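Local coordinates for protein Hen1 (Anabaena variabilis, PDB 3JWH) that catalyses, through its methyltransferase domain, 2'-O-methylation of the 3'-terminal nucleotide of RNA, probably with S-adenosylmethionine as methyl donor, at residues 176-181 against 205-210; 188-193 against 198-203. One frame throughout, in Å; residues are numbered along the deposited sequence.

Overall arrangement
Both contacts lie at one side of a Rossmann-like methyltransferase domain, and both use strand 202-209, the antiparallel strand of a sheet with the order 3-2-1-4-5-7-6. Contact 1 packs the end of helix 168-181 against the later part of this strand; contact 2 closes the loop between strand 184-188 and strand 202-209. Their centres are about 18 Å apart. Along the chain, contact 2 is nested inside the loop that contact 1 closes, and they touch, for instance, where V206 packs on Q189 and A205 on F188. At the loop end of this hairpin, in contact 2, the side chain of T202 is about 10 Å from the bound S-adenosyl-L-homocysteine, near the cofactor without lining its pocket.

Contact 1 of 2, residues 176-181 against 205-210; sequences NKITER and AVFIHR
I178 and T179, near the C-terminal end of helix 168-181, pack on F207 and R210 of the strand side in a helix-on-sheet contact of the Rossmann-like methyltransferase fold. The apolar part centres on F207. Its side chain crosses that of I178 at about a right angle, and CG2 of I178 comes to 3.6 Å from CE1 of the ring. With CG2 anti to the backbone N, the beta-branch of I178 presents this methyl to the ring, while the CG1 arm leads elsewhere. CG2 of T179 adds a looser contact at the ring edge, 4.2 Å from F207 CE1. A large flat side chain suits this place, since F207 also meets V136, V138 and V186 of the adjoining strands and stands edge-to-face with F128.

The polar part begins with T179, which divides its two branches. Its hydroxyl lies between the backbone N and the carbonyl carbon (chi1 74°), from where OG1 turns back to give a 2.9 Å hydrogen bond to N176 O, as threonines in helices often do. The methyl is thereby left for the phenylalanine.

R210 provides the second polar link. Its chain, extended from CG to NE, carries the guanidinium to the helix end, where NH2 donates to T179 O over 2.7 Å in the carbonyl plane, on a lone pair. The N-H...O angle is a bent 139°, and the oxygen sits 26° out of the guanidinium plane. A positive group would probably be favoured at this carbonyl-rich end of the helix. One water completes the grip, donating to T179 O at 2.8 Å and accepting from R210 NH1 at 2.6 Å.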
loop_
_atom_site.group_PDB
_atom_site.type_symbol
_atom_site.label_atom_id
_atom_site.label_comp_id
_atom_site.label_asym_id
_atom_site.label_seq_id
_atom_site.Cartn_x
_atom_site.Cartn_y
_atom_site.Cartn_z
ATOM N N ASN A 176 9.890 -3.135 -12.240
ATOM C CA ASN A 176 10.419 -2.595 -13.476
ATOM C C ASN A 176 9.515 -3.082 -14.608
ATOM O O ASN A 176 9.241 -2.337 -15.545
ATOM C CB ASN A 176 11.868 -3.050 -13.702
ATOM C CG ASN A 176 12.856 -2.315 -12.805
ATOM O OD1 ASN A 176 12.742 -1.108 -12.592
ATOM N ND2 ASN A 176 13.849 -3.042 -12.292
ATOM N N LYS A 177 9.049 -4.320 -14.519
ATOM C CA LYS A 177 8.151 -4.847 -15.544
ATOM C C LYS A 177 6.884 -3.996 -15.533
ATOM O O LYS A 177 6.234 -3.859 -16.559
ATOM C CB LYS A 177 7.776 -6.311 -15.280
ATOM C CG LYS A 177 8.754 -7.350 -15.815
ATOM C CD LYS A 177 8.594 -7.565 -17.307
ATOM C CE LYS A 177 9.590 -8.594 -17.821
ATOM N NZ LYS A 177 9.445 -8.898 -19.283
ATOM N N ILE A 178 6.531 -3.427 -14.380
ATOM C CA ILE A 178 5.333 -2.599 -14.314
ATOM C C ILE A 178 5.531 -1.312 -15.113
ATOM O O ILE A 178 4.645 -0.891 -15.854
ATOM C CB ILE A 178 4.953 -2.227 -12.853
ATOM C CG1 ILE A 178 4.416 -3.460 -12.105
ATOM C CG2 ILE A 178 3.912 -1.127 -12.851
ATOM C CD1 ILE A 178 3.121 -4.033 -12.681
ATOM N N THR A 179 6.702 -0.697 -14.983
ATOM C CA THR A 179 6.952 0.551 -15.699
ATOM C C THR A 179 7.113 0.347 -17.202
ATOM O O THR A 179 7.191 1.314 -17.956
ATOM C CB THR A 179 8.219 1.249 -15.189
ATOM O OG1 THR A 179 9.355 0.536 -15.678
ATOM C CG2 THR A 179 8.247 1.284 -13.654
ATOM N N GLU A 180 7.186 -0.909 -17.624
ATOM C CA GLU A 180 7.340 -1.252 -19.035
ATOM C C GLU A 180 5.973 -1.445 -19.685
ATOM O O GLU A 180 5.804 -1.187 -20.874
ATOM C CB GLU A 180 8.167 -2.533 -19.178
ATOM C CG GLU A 180 9.672 -2.333 -19.069
ATOM C CD GLU A 180 10.425 -3.616 -18.705
ATOM O OE1 GLU A 180 9.956 -4.723 -19.062
ATOM O OE2 GLU A 180 11.502 -3.513 -18.065
ATOM N N ARG A 181 5.004 -1.891 -18.893
ATOM C CA ARG A 181 3.651 -2.133 -19.374
ATOM C C ARG A 181 2.709 -0.982 -19.103
ATOM O O ARG A 181 1.785 -0.733 -19.882
ATOM C CB ARG A 181 3.073 -3.403 -18.734
ATOM C CG ARG A 181 3.590 -4.698 -19.353
ATOM C CD ARG A 181 2.843 -5.905 -18.810
ATOM N NE ARG A 181 3.182 -6.178 -17.418
ATOM C CZ ARG A 181 2.307 -6.553 -16.489
ATOM N NH1 ARG A 181 1.021 -6.697 -16.791
ATOM N NH2 ARG A 181 2.721 -6.796 -15.255
ATOM N N ALA A 205 8.188 0.333 -2.994
ATOM C CA ALA A 205 8.262 0.856 -4.341
ATOM C C ALA A 205 7.294 2.019 -4.448
ATOM O O ALA A 205 6.126 1.904 -4.083
ATOM C CB ALA A 205 7.909 -0.214 -5.342
ATOM N N VAL A 206 7.801 3.157 -4.899
ATOM C CA VAL A 206 6.970 4.328 -5.080
ATOM C C VAL A 206 6.881 4.560 -6.589
ATOM O O VAL A 206 7.862 4.954 -7.220
ATOM C CB VAL A 206 7.579 5.574 -4.387
ATOM C CG1 VAL A 206 6.708 6.785 -4.644
ATOM C CG2 VAL A 206 7.680 5.338 -2.876
ATOM N N PHE A 207 5.713 4.270 -7.163
ATOM C CA PHE A 207 5.474 4.465 -8.588
ATOM C C PHE A 207 4.857 5.832 -8.802
ATOM O O PHE A 207 3.910 6.208 -8.113
ATOM C CB PHE A 207 4.497 3.427 -9.133
ATOM C CG PHE A 207 5.013 2.029 -9.123
ATOM C CD1 PHE A 207 5.696 1.520 -10.221
ATOM C CD2 PHE A 207 4.740 1.192 -8.055
ATOM C CE1 PHE A 207 6.082 0.205 -10.253
ATOM C CE2 PHE A 207 5.121 -0.122 -8.078
ATOM C CZ PHE A 207 5.789 -0.623 -9.172
ATOM N N ILE A 208 5.385 6.581 -9.755
ATOM C CA ILE A 208 4.824 7.887 -10.041
ATOM C C ILE A 208 4.371 7.891 -11.496
ATOM O O ILE A 208 5.123 7.503 -12.399
ATOM C CB ILE A 208 5.841 9.007 -9.794
ATOM C CG1 ILE A 208 6.165 9.069 -8.298
ATOM C CG2 ILE A 208 5.278 10.354 -10.259
ATOM C CD1 ILE A 208 7.150 10.150 -7.934
ATOM N N HIS A 209 3.134 8.315 -11.722
ATOM C CA HIS A 209 2.603 8.329 -13.074
ATOM C C HIS A 209 3.337 9.335 -13.939
ATOM O O HIS A 209 3.665 10.425 -13.499
ATOM C CB HIS A 209 1.099 8.658 -13.067
ATOM C CG HIS A 209 0.402 8.311 -14.345
ATOM N ND1 HIS A 209 0.681 8.938 -15.543
ATOM C CD2 HIS A 209 -0.511 7.353 -14.628
ATOM C CE1 HIS A 209 -0.023 8.370 -16.508
ATOM N NE2 HIS A 209 -0.756 7.407 -15.978
ATOM N N ARG A 210 3.609 8.950 -15.176
ATOM C CA ARG A 210 4.254 9.851 -16.106
ATOM C C ARG A 210 3.290 10.993 -16.470
ATOM O O ARG A 210 2.068 10.829 -16.408
ATOM C CB ARG A 210 4.653 9.076 -17.359
ATOM C CG ARG A 210 5.708 8.018 -17.088
ATOM C CD ARG A 210 6.019 7.163 -18.315
ATOM N NE ARG A 210 6.961 6.105 -17.965
ATOM C CZ ARG A 210 6.936 4.880 -18.469
ATOM N NH1 ARG A 210 6.019 4.544 -19.366
ATOM N NH2 ARG A 210 7.807 3.975 -18.047
HETATM O O HOH W 1 5.341 2.078 -19.914
#

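Contact 2 of 2, residues 188-193 against 198-203; sequences FQPIGE and VGSPTQ
The peptide joining G192 to E193 is the flat group of this contact, with S200 over one face and P201 at an edge. OG of S200 lies 3.2 Å from N of E193, at too poor an angle for a hydrogen bond, and CB sits over the same face; a side chain this short suits a place where the peptide leaves little room for a larger one. CD of P201 comes to the edge, close to the plane, 3.2 Å from CA of G192 and also 3.2 Å from N of E193, with CG beside it. P190 offers CB to the hydroxyl of S200, with OG 3.4 Å away.

Glycine is needed at 192, because a beta carbon would fall 1.7 Å from CD of P201. G199 suits its place for another reason, its positive phi of 67°.

I191 and T202 pack side chain against side chain. They cross obliquely and tightly, CD1 of I191 being 3.4 Å from CB of T202 and CG1 of I191 3.4 Å from CG2 of T202. CG1 takes the position between the backbone N and the carbonyl carbon (chi1 68°), which folds the isoleucine over the threonine. An alanine here would remove CG1 and CD1 and is likely to leave T202 CB and CG2 facing a gap.

The backbone adds a nearly straight bond, I191 N to T202 O, at 3.1 Å and 166°. The same oxygen receives a CA-H...O contact from P190.

This bond carries the antiparallel pairing past Q189 and M204, beyond the end of strand 184-188. Helix 13-27 packs beside I191 and T202 through Q16, L13 and R17, Y145 of helix 143-148 touches P201, and N142 holds the carbonyls of V198 and S200.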
loop_
_atom_site.group_PDB
_atom_site.type_symbol
_atom_site.label_atom_id
_atom_site.label_comp_id
_atom_site.label_asym_id
_atom_site.label_seq_id
_atom_site.Cartn_x
_atom_site.Cartn_y
_atom_site.Cartn_z
ATOM N N PHE A 188 12.919 2.954 -5.773
ATOM C CA PHE A 188 12.968 2.034 -4.652
ATOM C C PHE A 188 13.500 2.750 -3.424
ATOM O O PHE A 188 14.362 3.619 -3.525
ATOM C CB PHE A 188 13.812 0.824 -5.014
ATOM C CG PHE A 188 13.272 0.062 -6.182
ATOM C CD1 PHE A 188 12.122 -0.711 -6.053
ATOM C CD2 PHE A 188 13.888 0.149 -7.428
ATOM C CE1 PHE A 188 11.596 -1.385 -7.152
ATOM C CE2 PHE A 188 13.372 -0.516 -8.523
ATOM C CZ PHE A 188 12.223 -1.286 -8.387
ATOM N N GLN A 189 12.949 2.401 -2.268
ATOM C CA GLN A 189 13.327 3.024 -1.008
ATOM C C GLN A 189 13.121 2.048 0.140
ATOM O O GLN A 189 12.047 2.012 0.738
ATOM C CB GLN A 189 12.462 4.263 -0.765
ATOM C CG GLN A 189 12.646 5.386 -1.779
ATOM C CD GLN A 189 11.442 6.319 -1.859
ATOM O OE1 GLN A 189 10.873 6.717 -0.838
ATOM N NE2 GLN A 189 11.054 6.678 -3.084
ATOM N N PRO A 190 14.139 1.238 0.465
ATOM C CA PRO A 190 13.971 0.288 1.571
ATOM C C PRO A 190 13.643 1.049 2.853
ATOM O O PRO A 190 14.094 2.178 3.038
ATOM C CB PRO A 190 15.329 -0.415 1.630
ATOM C CG PRO A 190 16.274 0.648 1.172
ATOM C CD PRO A 190 15.533 1.235 -0.016
ATOM N N ILE A 191 12.848 0.449 3.731
ATOM C CA ILE A 191 12.485 1.133 4.961
ATOM C C ILE A 191 13.182 0.574 6.197
ATOM O O ILE A 191 13.366 1.287 7.184
ATOM C CB ILE A 191 10.944 1.129 5.166
ATOM C CG1 ILE A 191 10.434 -0.281 5.453
ATOM C CG2 ILE A 191 10.262 1.681 3.921
ATOM C CD1 ILE A 191 10.579 -0.713 6.907
ATOM N N GLY A 192 13.580 -0.695 6.143
ATOM C CA GLY A 192 14.261 -1.299 7.277
ATOM C C GLY A 192 15.661 -0.752 7.533
ATOM O O GLY A 192 15.863 0.461 7.637
ATOM N N GLU A 193 16.637 -1.648 7.643
ATOM C CA GLU A 193 18.021 -1.248 7.889
ATOM C C GLU A 193 19.006 -2.102 7.104
ATOM O O GLU A 193 19.031 -3.325 7.248
ATOM C CB GLU A 193 18.329 -1.337 9.382
ATOM C CG GLU A 193 17.639 -0.262 10.199
ATOM C CD GLU A 193 17.710 -0.522 11.688
ATOM O OE1 GLU A 193 18.833 -0.678 12.220
ATOM O OE2 GLU A 193 16.636 -0.571 12.327
ATOM N N VAL A 198 22.210 -7.946 2.488
ATOM C CA VAL A 198 20.915 -8.395 1.983
ATOM C C VAL A 198 19.887 -7.266 2.035
ATOM O O VAL A 198 18.687 -7.513 1.945
ATOM C CB VAL A 198 20.355 -9.590 2.794
ATOM C CG1 VAL A 198 21.244 -10.800 2.618
ATOM C CG2 VAL A 198 20.232 -9.218 4.261
ATOM N N GLY A 199 20.366 -6.035 2.186
ATOM C CA GLY A 199 19.480 -4.884 2.245
ATOM C C GLY A 199 18.596 -4.836 3.482
ATOM O O GLY A 199 18.828 -5.568 4.444
ATOM N N SER A 200 17.579 -3.973 3.449
ATOM C CA SER A 200 16.649 -3.818 4.564
ATOM C C SER A 200 15.583 -4.909 4.568
ATOM O O SER A 200 15.345 -5.562 3.553
ATOM C CB SER A 200 15.993 -2.445 4.503
ATOM O OG SER A 200 16.975 -1.424 4.454
ATOM N N PRO A 201 14.922 -5.122 5.718
ATOM C CA PRO A 201 13.883 -6.145 5.861
ATOM C C PRO A 201 12.593 -5.892 5.078
ATOM O O PRO A 201 11.852 -6.830 4.780
ATOM C CB PRO A 201 13.654 -6.180 7.370
ATOM C CG PRO A 201 13.854 -4.754 7.751
ATOM C CD PRO A 201 15.096 -4.377 6.980
ATOM N N THR A 202 12.329 -4.629 4.752
ATOM C CA THR A 202 11.132 -4.262 3.997
ATOM C C THR A 202 11.463 -3.465 2.731
ATOM O O THR A 202 12.116 -2.415 2.793
ATOM C CB THR A 202 10.154 -3.406 4.856
ATOM O OG1 THR A 202 9.728 -4.153 6.002
ATOM C CG2 THR A 202 8.922 -3.002 4.030
ATOM N N GLN A 203 11.012 -3.969 1.587
ATOM C CA GLN A 203 11.224 -3.286 0.310
ATOM C C GLN A 203 9.985 -2.429 0.021
ATOM O O GLN A 203 8.854 -2.851 0.280
ATOM C CB GLN A 203 11.376 -4.290 -0.828
ATOM C CG GLN A 203 12.068 -5.575 -0.463
ATOM C CD GLN A 203 12.268 -6.458 -1.664
ATOM O OE1 GLN A 203 12.850 -6.035 -2.659
ATOM N NE2 GLN A 203 11.793 -7.687 -1.585
#